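Local coordinates for novel protein similar to vertebrate potassium voltage-gated channel, subfamily H (Eag-related) family (Danio rerio, PDB 3UKN) that probably forms the pore of a voltage-gated potassium channel, of which this chain is the cytoplasmic C-linker and cyclic nucleotide-binding homology domain, at residues B[84-87]-B[88-92]. Sequence-based numbering, arbitrary orientation.
Sequences ESAS and RGCLR
Ser87 caps the first turn of the helix that starts at Arg88. Its OG accepts a hydrogen bond from Cys90 N at 3.3 Å, with an N-H...O angle of 149°. With OG set between the backbone N and the carbonyl carbon (chi1 78°), the hydroxyl oxygen faces the N-H of Cys90. This is a classic serine N-cap: the side chain takes up an amide that has no carbonyl of an earlier helical turn to pair with. The backbone of the cap residue joins in. Ser87 O receives Leu91 N at 3.1 Å in a nearly straight bond, the first i to i+4 bond of the helix. Cys90 N also makes a weak bond to the same oxygen, and so divides its hydrogen between two acceptors of one residue.

The tight part lies beside the cap. Ala86 points its methyl at the helix, where CB packs 3.8 Å from Leu91 CG. Leu91 CD1 reaches alongside the backbone and meets Ala86 O at 3.5 Å. On another flank of the same methyl is the sulfur, with Cys90 SG 4.1 Å from Ala86 CB. The solvent side is much looser. Arg88 runs away from the loop, and beyond CB its side chain does not approach 84-87. Within the helix, Arg88 NE lies above the Arg92 guanidinium plane, toward its rim. Arg88 NE and Arg92 NH1 are close at 3.2 Å, but both are donors.

The capped turn begins helix 88-96, which leads into strand 99-103 of the cyclic nucleotide-binding homology domain. Ala86 and Cys90 rest on Tyr188 of helix 186-199, while Arg92 packs against helix 63-71.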
loop_
_atom_site.group_PDB
_atom_site.type_symbol
_atom_site.label_atom_id
_atom_site.label_comp_id
_atom_site.label_asym_id
_atom_site.label_seq_id
_atom_site.Cartn_x
_atom_site.Cartn_y
_atom_site.Cartn_z
ATOM N N GLU B 84 6.109 25.587 10.462
ATOM C CA GLU B 84 6.124 27.043 10.288
ATOM C C GLU B 84 7.032 27.489 9.140
ATOM O O GLU B 84 6.671 28.384 8.374
ATOM C CB GLU B 84 6.546 27.737 11.588
ATOM C CG GLU B 84 6.607 29.253 11.518
ATOM C CD GLU B 84 5.235 29.903 11.517
ATOM O OE1 GLU B 84 4.232 29.172 11.334
ATOM O OE2 GLU B 84 5.163 31.148 11.703
ATOM N N SER B 85 8.199 26.860 9.017
ATOM C CA SER B 85 9.200 27.301 8.050
ATOM C C SER B 85 9.145 26.559 6.701
ATOM O O SER B 85 9.997 26.751 5.831
ATOM C CB SER B 85 10.604 27.227 8.658
ATOM O OG SER B 85 11.128 25.917 8.545
ATOM N N ALA B 86 8.132 25.729 6.503
ATOM C CA ALA B 86 8.079 24.995 5.253
ATOM C C ALA B 86 7.498 25.908 4.165
ATOM O O ALA B 86 6.549 26.629 4.415
ATOM C CB ALA B 86 7.259 23.733 5.409
ATOM N N SER B 87 8.081 25.892 2.971
ATOM C CA SER B 87 7.516 26.617 1.826
ATOM C C SER B 87 6.091 26.155 1.481
ATOM O O SER B 87 5.671 25.087 1.902
ATOM C CB SER B 87 8.410 26.431 0.606
ATOM O OG SER B 87 8.192 25.161 0.032
ATOM N N ARG B 88 5.351 26.944 0.702
ATOM C CA ARG B 88 3.969 26.604 0.352
ATOM C C ARG B 88 3.907 25.311 -0.452
ATOM O O ARG B 88 3.026 24.452 -0.241
ATOM C CB ARG B 88 3.311 27.747 -0.429
ATOM C CG ARG B 88 1.829 27.549 -0.720
ATOM C CD ARG B 88 1.311 28.669 -1.675
ATOM N NE ARG B 88 1.767 28.430 -3.042
ATOM C CZ ARG B 88 1.691 29.291 -4.047
ATOM N NH1 ARG B 88 1.177 30.503 -3.863
ATOM N NH2 ARG B 88 2.144 28.932 -5.243
ATOM N N GLY B 89 4.854 25.158 -1.365
ATOM C CA GLY B 89 4.937 23.927 -2.124
ATOM C C GLY B 89 5.166 22.698 -1.262
ATOM O O GLY B 89 4.671 21.619 -1.564
ATOM N N CYS B 90 5.921 22.844 -0.188
ATOM C CA CYS B 90 6.172 21.707 0.698
ATOM C C CYS B 90 4.929 21.371 1.515
ATOM O O CYS B 90 4.570 20.208 1.677
ATOM C CB CYS B 90 7.348 21.990 1.636
ATOM S SG CYS B 90 7.743 20.615 2.740
ATOM N N LEU B 91 4.253 22.388 2.029
ATOM C CA LEU B 91 3.037 22.110 2.773
ATOM C C LEU B 91 1.920 21.493 1.900
ATOM O O LEU B 91 1.207 20.573 2.325
ATOM C CB LEU B 91 2.578 23.356 3.528
ATOM C CG LEU B 91 3.566 23.583 4.683
ATOM C CD1 LEU B 91 3.569 25.013 5.192
ATOM C CD2 LEU B 91 3.317 22.590 5.830
ATOM N N ARG B 92 1.768 21.982 0.679
ATOM C CA ARG B 92 0.738 21.409 -0.188
ATOM C C ARG B 92 0.948 19.912 -0.422
ATOM O O ARG B 92 0.055 19.113 -0.152
ATOM C CB ARG B 92 0.619 22.179 -1.500
ATOM C CG ARG B 92 -0.203 23.443 -1.325
ATOM C CD ARG B 92 -0.153 24.333 -2.541
ATOM N NE ARG B 92 -0.980 25.524 -2.381
ATOM C CZ ARG B 92 -1.036 26.504 -3.278
ATOM N NH1 ARG B 92 -0.304 26.421 -4.383
ATOM N NH2 ARG B 92 -1.813 27.564 -3.076
#